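Local coordinates for phage-related protein (Bacillus cereus, PDB 4JG2), which is of unknown function but probably binds single-stranded DNA, like related phage proteins, at residues N43-Y48 against E189-R194; S67-K72 against D119-G124; A83-A88 against L162-F167. All blocks are in the same frame, centred on the assembly; numbering follows the deposited sequence. Where two conformers were deposited one is given.

From the N terminus, the first segment to make one of these contacts is N43-Y48, which leads into and along strand 45-50. It meets E189-R194, far down the chain, so interaction 1 closes the longest loop and the other two contacts fall within it. S67-K72, at the end of strand 63-71, packs against D119-G124, a loop, in interaction 2. Helix 75-96 follows, and its residues A83-A88 pack on L162-F167 of strand 157-169 in interaction 3. The segments of interactions 2 and 3 alternate, so these two loops cross. Interactions 1 and 2 touch through neighbouring strands of the antiparallel sheet and through S47 and Y122. Interaction 3 lies across the chain's centre from interaction 1, where the helix packs on a strand of the mixed sheet.

Interaction 1 of 3, residues N43-Y48 against E189-R194; sequences NTRLSY and EPLGGR
The guanidinium of R45 reaches the backbone carbonyl of E189, with NH2 2.9 Å from O. The bond is bent, with an N-H...O angle of 136°. The oxygen sits at the edge of the guanidinium, tilted a little out of its plane. The R45 chain is extended, with CG anti to the backbone N (chi1 -162°), and this carries the charged group over to the 189-194 segment. L191 comes from the opposite direction and covers one guanidinium face, CD1 lying 4.0 Å above the plane. A second charged group meets a ring at Y48. The R194 guanidinium lies flat on the Y48 ring, with the two planes 22° apart. This is an off-centre cation-pi stack, with R194 CZ 4.3 Å from the Y48 ring centroid. R194 CG also rests on the ring, near CD1 and CE1. Two waters join the segments. One accepts from R194 NH1 and donates to Y48 O. The other accepts from Y48 N and donates to G192 O, so the backbone of Y48 is bridged at both its N-H and its carbonyl. This is a surface contact. It lays the loop after strand 175-186 along strand 45-50, an outermost strand of the four-stranded antiparallel sheet. R45 NE has a further partner in G155 O, and strand 63-71 lies beside strand 45-50 in the sheet.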
loop_
_atom_site.group_PDB
_atom_site.type_symbol
_atom_site.label_atom_id
_atom_site.label_comp_id
_atom_site.label_asym_id
_atom_site.label_seq_id
_atom_site.Cartn_x
_atom_site.Cartn_y
_atom_site.Cartn_z
ATOM N N ASN A 43 9.907 -5.867 7.535
ATOM C CA ASN A 43 9.027 -5.995 8.725
ATOM C C ASN A 43 7.622 -5.515 8.498
ATOM O O ASN A 43 6.807 -5.482 9.404
ATOM C CB ASN A 43 9.662 -5.274 9.901
ATOM C CG ASN A 43 10.995 -5.860 10.229
ATOM O OD1 ASN A 43 11.119 -7.048 10.442
ATOM N ND2 ASN A 43 11.965 -5.054 10.177
ATOM N N THR A 44 7.292 -5.262 7.232
ATOM C CA THR A 44 5.943 -4.849 6.826
ATOM C C THR A 44 5.001 -6.059 6.918
ATOM O O THR A 44 5.357 -7.153 6.471
ATOM C CB THR A 44 5.927 -4.435 5.349
ATOM O OG1 THR A 44 6.885 -3.415 5.154
ATOM C CG2 THR A 44 4.602 -4.032 4.905
ATOM N N ARG A 45 3.829 -5.883 7.527
ATOM C CA ARG A 45 2.841 -6.952 7.615
ATOM C C ARG A 45 1.668 -6.649 6.681
ATOM O O ARG A 45 1.311 -5.484 6.499
ATOM C CB ARG A 45 2.357 -7.132 9.059
ATOM C CG ARG A 45 1.677 -8.452 9.319
ATOM C CD ARG A 45 1.313 -8.629 10.780
ATOM N NE ARG A 45 0.755 -9.956 11.049
ATOM C CZ ARG A 45 0.074 -10.276 12.129
ATOM N NH1 ARG A 45 -0.103 -9.348 13.074
ATOM N NH2 ARG A 45 -0.403 -11.473 12.325
ATOM N N LEU A 46 1.071 -7.681 6.083
ATOM C CA LEU A 46 -0.062 -7.493 5.169
ATOM C C LEU A 46 -1.356 -7.718 5.905
ATOM O O LEU A 46 -1.562 -8.753 6.584
ATOM C CB LEU A 46 0.045 -8.473 3.994
ATOM C CG LEU A 46 1.364 -8.486 3.250
ATOM C CD1 LEU A 46 1.283 -9.376 2.050
ATOM C CD2 LEU A 46 1.814 -7.092 2.842
ATOM N N SER A 47 -2.308 -6.788 5.730
ATOM C CA SER A 47 -3.656 -6.904 6.245
ATOM C C SER A 47 -4.628 -6.788 5.067
ATOM O O SER A 47 -4.390 -6.016 4.123
ATOM C CB SER A 47 -3.926 -5.784 7.276
ATOM O OG SER A 47 -5.273 -5.571 7.595
ATOM N N TYR A 48 -5.742 -7.517 5.107
ATOM C CA TYR A 48 -6.736 -7.451 4.063
ATOM C C TYR A 48 -6.070 -7.638 2.701
ATOM O O TYR A 48 -6.259 -6.849 1.746
ATOM C CB TYR A 48 -7.602 -6.179 4.146
ATOM C CG TYR A 48 -8.282 -5.997 5.464
ATOM C CD1 TYR A 48 -9.109 -6.955 5.988
ATOM C CD2 TYR A 48 -8.100 -4.845 6.181
ATOM C CE1 TYR A 48 -9.778 -6.739 7.185
ATOM C CE2 TYR A 48 -8.725 -4.646 7.367
ATOM C CZ TYR A 48 -9.587 -5.593 7.859
ATOM O OH TYR A 48 -10.245 -5.454 9.078
ATOM N N GLU A 189 1.065 -14.929 11.767
ATOM C CA GLU A 189 -0.220 -15.508 12.100
ATOM C C GLU A 189 -1.285 -14.968 11.145
ATOM O O GLU A 189 -1.339 -13.772 10.869
ATOM C CB GLU A 189 -0.622 -15.216 13.556
ATOM C CG GLU A 189 -0.133 -16.162 14.627
ATOM C CD GLU A 189 -0.893 -17.536 14.479
ATOM O OE1 GLU A 189 -2.148 -17.769 14.806
ATOM O OE2 GLU A 189 -0.205 -18.371 13.930
ATOM N N PRO A 190 -2.172 -15.836 10.656
ATOM C CA PRO A 190 -3.185 -15.360 9.735
ATOM C C PRO A 190 -4.143 -14.360 10.406
ATOM O O PRO A 190 -4.488 -14.501 11.616
ATOM C CB PRO A 190 -3.855 -16.645 9.259
ATOM C CG PRO A 190 -2.809 -17.708 9.502
ATOM C CD PRO A 190 -2.183 -17.307 10.745
ATOM N N LEU A 191 -4.585 -13.373 9.619
ATOM C CA LEU A 191 -5.536 -12.363 10.027
ATOM C C LEU A 191 -6.861 -12.588 9.347
ATOM O O LEU A 191 -6.903 -12.997 8.173
ATOM C CB LEU A 191 -5.039 -10.949 9.773
ATOM C CG LEU A 191 -3.787 -10.619 10.540
ATOM C CD1 LEU A 191 -3.190 -9.301 10.047
ATOM C CD2 LEU A 191 -3.994 -10.532 12.065
ATOM N N GLY A 192 -7.949 -12.346 10.056
ATOM C CA GLY A 192 -9.267 -12.482 9.508
ATOM C C GLY A 192 -9.600 -11.405 8.481
ATOM O O GLY A 192 -8.988 -10.340 8.473
ATOM N N GLY A 193 -10.560 -11.645 7.589
ATOM C CA GLY A 193 -10.913 -10.688 6.560
ATOM C C GLY A 193 -12.172 -9.928 6.847
ATOM O O GLY A 193 -12.744 -10.022 7.927
ATOM N N ARG A 194 -12.539 -9.108 5.864
ATOM C CA ARG A 194 -13.750 -8.309 5.893
ATOM C C ARG A 194 -14.978 -9.223 5.854
ATOM O O ARG A 194 -14.906 -10.342 5.325
ATOM C CB ARG A 194 -13.768 -7.249 4.759
ATOM C CG ARG A 194 -12.640 -6.195 4.770
ATOM C CD ARG A 194 -12.812 -4.973 3.843
ATOM N NE ARG A 194 -11.714 -3.979 3.917
ATOM C CZ ARG A 194 -10.605 -3.987 3.192
ATOM N NH1 ARG A 194 -10.410 -4.866 2.233
ATOM N NH2 ARG A 194 -9.735 -3.018 3.363
HETATM O O HOH W 1 -7.656 -4.713 0.880
HETATM O O HOH W 2 -6.578 -9.132 7.345
#

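Interaction 2 of 3, residues S67-K72 against D119-G124; sequences SVLIPK and DEAYKG
L69 and Y122 meet because each places CG anti to its own carbonyl carbon (chi1 -56° and -77°), and the two side chains then cross at about a right angle. L69 CD2 lies over one face of the Y122 ring, 3.6 Å from its centroid, in a CH-pi contact. The methyl is displaced slightly toward CE2, at 3.5 Å from that atom. The other branch, CD1, touches A121 at O and CB. The two methyls thus divide between the Y122 ring and A121. At the far end of the ring, Y122 OH packs on S67 CB at 3.4 Å. That hydroxyl also has a direct protein partner in S47 OG. The backbones join where K72 N donates to G124 O at 2.9 Å, with a nearly straight N-H...O angle of 165°. G124 has positive phi, which favours glycine. The K72 chain runs past G124 to salt bridges with D114 and D112. The contact folds the loop before strand 125-132 over one face of the antiparallel sheet. Strand 63-71 lies between strands 45-50 and 125-132, and I70, pointing away from the loop, packs on helix 75-96.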
loop_
_atom_site.group_PDB
_atom_site.type_symbol
_atom_site.label_atom_id
_atom_site.label_comp_id
_atom_site.label_asym_id
_atom_site.label_seq_id
_atom_site.Cartn_x
_atom_site.Cartn_y
_atom_site.Cartn_z
ATOM N N SER A 67 -3.783 -3.577 2.799
ATOM C CA SER A 67 -3.478 -2.625 3.861
ATOM C C SER A 67 -2.076 -2.979 4.373
ATOM O O SER A 67 -1.879 -4.044 4.954
ATOM C CB SER A 67 -4.540 -2.657 4.954
ATOM O OG SER A 67 -5.771 -2.131 4.462
ATOM N N VAL A 68 -1.113 -2.089 4.117
ATOM C CA VAL A 68 0.251 -2.350 4.428
ATOM C C VAL A 68 0.556 -1.770 5.812
ATOM O O VAL A 68 0.419 -0.546 6.032
ATOM C CB VAL A 68 1.047 -1.603 3.330
ATOM C CG1 VAL A 68 2.510 -1.790 3.474
ATOM C CG2 VAL A 68 0.590 -2.018 1.907
ATOM N N LEU A 69 0.964 -2.635 6.741
ATOM C CA LEU A 69 1.248 -2.269 8.116
ATOM C C LEU A 69 2.721 -2.008 8.284
ATOM O O LEU A 69 3.541 -2.926 8.108
ATOM C CB LEU A 69 0.766 -3.370 9.056
ATOM C CG LEU A 69 -0.684 -3.773 8.981
ATOM C CD1 LEU A 69 -0.997 -4.862 9.984
ATOM C CD2 LEU A 69 -1.695 -2.701 8.999
ATOM N N ILE A 70 3.067 -0.781 8.630
ATOM C CA ILE A 70 4.449 -0.320 8.757
ATOM C C ILE A 70 4.757 -0.044 10.219
ATOM O O ILE A 70 4.140 0.828 10.826
ATOM C CB ILE A 70 4.593 0.986 7.946
ATOM C CG1 ILE A 70 4.263 0.714 6.453
ATOM C CG2 ILE A 70 5.999 1.591 8.080
ATOM C CD1 ILE A 70 3.704 1.835 5.695
ATOM N N PRO A 71 5.654 -0.841 10.808
ATOM C CA PRO A 71 5.906 -0.590 12.221
ATOM C C PRO A 71 6.357 0.845 12.463
ATOM O O PRO A 71 7.156 1.358 11.689
ATOM C CB PRO A 71 6.978 -1.633 12.581
ATOM C CG PRO A 71 7.244 -2.403 11.408
ATOM C CD PRO A 71 6.441 -1.961 10.267
ATOM N N LYS A 72 5.967 1.420 13.613
ATOM C CA LYS A 72 6.402 2.763 13.940
ATOM C C LYS A 72 7.894 2.860 14.193
ATOM O O LYS A 72 8.437 3.940 14.181
ATOM C CB LYS A 72 5.562 3.288 15.109
ATOM C CG LYS A 72 4.142 3.606 14.664
ATOM C CD LYS A 72 3.304 4.294 15.732
ATOM C CE LYS A 72 1.927 4.702 15.203
ATOM N NZ LYS A 72 1.112 5.426 16.195
ATOM N N ASP A 119 -7.705 -2.610 16.311
ATOM C CA ASP A 119 -7.354 -4.000 15.966
ATOM C C ASP A 119 -5.964 -4.176 16.498
ATOM O O ASP A 119 -5.097 -3.353 16.262
ATOM C CB ASP A 119 -7.289 -4.299 14.447
ATOM C CG ASP A 119 -8.633 -4.236 13.735
ATOM O OD1 ASP A 119 -9.078 -3.142 13.389
ATOM O OD2 ASP A 119 -9.189 -5.310 13.431
ATOM N N GLU A 120 -5.725 -5.280 17.156
ATOM C CA GLU A 120 -4.430 -5.568 17.741
ATOM C C GLU A 120 -3.271 -5.603 16.722
ATOM O O GLU A 120 -2.198 -5.144 17.020
ATOM C CB GLU A 120 -4.486 -6.780 18.645
ATOM C CG GLU A 120 -5.391 -6.496 19.882
ATOM C CD GLU A 120 -4.996 -5.350 20.854
ATOM O OE1 GLU A 120 -3.842 -5.246 21.189
ATOM O OE2 GLU A 120 -5.922 -4.631 21.362
ATOM N N ALA A 121 -3.522 -6.055 15.476
ATOM C CA ALA A 121 -2.438 -6.106 14.481
ATOM C C ALA A 121 -1.949 -4.727 14.081
ATOM O O ALA A 121 -0.832 -4.552 13.548
ATOM C CB ALA A 121 -2.850 -6.831 13.196
ATOM N N TYR A 122 -2.816 -3.711 14.219
ATOM C CA TYR A 122 -2.536 -2.349 13.840
ATOM C C TYR A 122 -1.810 -1.557 14.958
ATOM O O TYR A 122 -1.291 -0.482 14.682
ATOM C CB TYR A 122 -3.814 -1.636 13.407
ATOM C CG TYR A 122 -4.313 -1.988 12.015
ATOM C CD1 TYR A 122 -4.765 -3.254 11.691
ATOM C CD2 TYR A 122 -4.372 -1.029 11.005
ATOM C CE1 TYR A 122 -5.189 -3.568 10.416
ATOM C CE2 TYR A 122 -4.817 -1.350 9.728
ATOM C CZ TYR A 122 -5.226 -2.599 9.455
ATOM O OH TYR A 122 -5.681 -2.904 8.173
ATOM N N LYS A 123 -1.879 -2.043 16.195
ATOM C CA LYS A 123 -1.189 -1.333 17.297
ATOM C C LYS A 123 0.303 -1.230 16.966
ATOM O O LYS A 123 0.907 -2.201 16.474
ATOM C CB LYS A 123 -1.430 -2.005 18.633
ATOM C CG LYS A 123 -2.896 -2.060 19.048
ATOM C CD LYS A 123 -3.615 -0.686 19.074
ATOM C CE LYS A 123 -5.108 -0.745 19.537
ATOM N NZ LYS A 123 -5.790 0.555 19.213
ATOM N N GLY A 124 0.904 -0.062 17.255
ATOM C CA GLY A 124 2.284 0.119 16.980
ATOM C C GLY A 124 2.658 0.228 15.512
ATOM O O GLY A 124 3.855 0.170 15.204
HETATM O O HOH W 3 -7.230 -0.951 6.415
#

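Interaction 3 of 3, residues A83-A88 against L162-F167; sequences AAVDAA and LNFYAF
The F164 ring meets the helix obliquely, presenting neither a clear face nor a clear edge to it. A84 CB touches CD1 of the F164 ring at 3.7 Å. On the other side of the ring axis, V85 CG2 approaches F164 CD2 at 4.1 Å. The two ortho carbons are thus met by successive helix residues. F164 has CG anti to its carbonyl carbon (chi1 -65°), which directs the ring along the helix toward A84 and V85. One helical turn on from A84, A88 fits against the strand backbone. Its CB lies 3.7 Å from F164 O and 4.2 Å from F164 CB. With two alanines facing the strand, the helix comes in closely. The short segment axes approach to 7.1 Å and cross at -35°. This is a helix packed on a beta-sheet, with helix 75-96 covering strand 157-169 of the mixed sheet and the two running in roughly the same direction. V38 of strand 37-39, C177 of strand 175-186 and P109 of a loop also touch F164, which is buried. No direct hydrogen bond joins the segments. One water connects them instead, donating to A88 O at 2.8 Å and accepting from A166 N at 2.9 Å. Beside this bridge, A166 CB packs against A88 O at the exposed margin of the contact.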
loop_
_atom_site.group_PDB
_atom_site.type_symbol
_atom_site.label_atom_id
_atom_site.label_comp_id
_atom_site.label_asym_id
_atom_site.label_seq_id
_atom_site.Cartn_x
_atom_site.Cartn_y
_atom_site.Cartn_z
ATOM N N ALA A 83 8.363 11.808 2.528
ATOM C CA ALA A 83 9.034 12.525 1.409
ATOM C C ALA A 83 8.283 12.260 0.103
ATOM O O ALA A 83 8.078 13.172 -0.706
ATOM C CB ALA A 83 10.496 12.071 1.243
ATOM N N ALA A 84 7.790 11.028 -0.103
ATOM C CA ALA A 84 7.065 10.675 -1.330
ATOM C C ALA A 84 5.702 11.362 -1.430
ATOM O O ALA A 84 5.274 11.748 -2.526
ATOM C CB ALA A 84 6.919 9.171 -1.444
ATOM N N VAL A 85 5.024 11.513 -0.278
ATOM C CA VAL A 85 3.775 12.217 -0.242
ATOM C C VAL A 85 3.960 13.682 -0.637
ATOM O O VAL A 85 3.208 14.195 -1.429
ATOM C CB VAL A 85 3.082 12.025 1.128
ATOM C CG1 VAL A 85 1.907 12.961 1.327
ATOM C CG2 VAL A 85 2.634 10.574 1.288
ATOM N N ASP A 86 4.967 14.302 -0.048
ATOM C CA ASP A 86 5.312 15.674 -0.440
ATOM C C ASP A 86 5.661 15.784 -1.931
ATOM O O ASP A 86 5.268 16.742 -2.606
ATOM C CB ASP A 86 6.368 16.265 0.468
ATOM C CG ASP A 86 5.834 16.624 1.860
ATOM O OD1 ASP A 86 4.635 17.004 2.005
ATOM O OD2 ASP A 86 6.654 16.563 2.809
ATOM N N ALA A 87 6.439 14.813 -2.440
ATOM C CA ALA A 87 6.790 14.829 -3.856
ATOM C C ALA A 87 5.561 14.659 -4.737
ATOM O O ALA A 87 5.428 15.283 -5.789
ATOM C CB ALA A 87 7.860 13.803 -4.179
ATOM N N ALA A 88 4.610 13.850 -4.316
ATOM C CA ALA A 88 3.345 13.670 -5.042
ATOM C C ALA A 88 2.576 14.955 -5.133
ATOM O O ALA A 88 1.990 15.291 -6.166
ATOM C CB ALA A 88 2.539 12.531 -4.422
ATOM N N LEU A 162 5.298 0.702 -3.399
ATOM C CA LEU A 162 4.250 1.683 -3.361
ATOM C C LEU A 162 4.562 2.891 -4.194
ATOM O O LEU A 162 5.719 3.328 -4.238
ATOM C CB LEU A 162 4.107 2.188 -1.903
ATOM C CG LEU A 162 3.840 1.149 -0.807
ATOM C CD1 LEU A 162 3.817 1.849 0.547
ATOM C CD2 LEU A 162 2.573 0.326 -1.055
ATOM N N ASN A 163 3.567 3.454 -4.868
ATOM C CA ASN A 163 3.770 4.708 -5.583
ATOM C C ASN A 163 2.683 5.642 -5.136
ATOM O O ASN A 163 1.514 5.313 -5.051
ATOM C CB ASN A 163 3.813 4.631 -7.139
ATOM C CG ASN A 163 4.282 5.970 -7.822
ATOM O OD1 ASN A 163 5.512 6.218 -8.055
ATOM N ND2 ASN A 163 3.296 6.808 -8.222
ATOM N N PHE A 164 3.095 6.826 -4.811
ATOM C CA PHE A 164 2.177 7.856 -4.336
ATOM C C PHE A 164 1.886 8.856 -5.418
ATOM O O PHE A 164 2.792 9.265 -6.140
ATOM C CB PHE A 164 2.825 8.526 -3.100
ATOM C CG PHE A 164 2.966 7.566 -1.928
ATOM C CD1 PHE A 164 4.108 6.790 -1.724
ATOM C CD2 PHE A 164 1.913 7.348 -1.081
ATOM C CE1 PHE A 164 4.210 5.895 -0.677
ATOM C CE2 PHE A 164 1.986 6.453 -0.037
ATOM C CZ PHE A 164 3.137 5.723 0.136
ATOM N N TYR A 165 0.634 9.290 -5.477
ATOM C CA TYR A 165 0.225 10.195 -6.541
ATOM C C TYR A 165 -0.964 11.042 -6.102
ATOM O O TYR A 165 -1.841 10.604 -5.361
ATOM C CB TYR A 165 -0.095 9.440 -7.859
ATOM C CG TYR A 165 -1.224 8.448 -7.748
ATOM C CD1 TYR A 165 -1.000 7.102 -7.347
ATOM C CD2 TYR A 165 -2.517 8.792 -8.048
ATOM C CE1 TYR A 165 -2.037 6.209 -7.301
ATOM C CE2 TYR A 165 -3.572 7.882 -7.952
ATOM C CZ TYR A 165 -3.299 6.615 -7.586
ATOM O OH TYR A 165 -4.364 5.756 -7.502
ATOM N N ALA A 166 -1.054 12.243 -6.625
ATOM C CA ALA A 166 -2.184 13.147 -6.384
ATOM C C ALA A 166 -3.411 12.604 -7.051
ATOM O O ALA A 166 -3.349 12.063 -8.167
ATOM C CB ALA A 166 -1.893 14.544 -6.865
ATOM N N PHE A 167 -4.580 12.824 -6.427
ATOM C CA PHE A 167 -5.848 12.383 -7.018
ATOM C C PHE A 167 -6.980 13.322 -6.605
ATOM O O PHE A 167 -6.919 13.990 -5.578
ATOM C CB PHE A 167 -6.228 10.923 -6.607
ATOM C CG PHE A 167 -6.847 10.825 -5.254
ATOM C CD1 PHE A 167 -6.067 10.952 -4.117
ATOM C CD2 PHE A 167 -8.214 10.710 -5.102
ATOM C CE1 PHE A 167 -6.649 10.891 -2.863
ATOM C CE2 PHE A 167 -8.808 10.677 -3.868
ATOM C CZ PHE A 167 -7.994 10.822 -2.740
HETATM O O HOH W 4 1.233 13.402 -8.045
#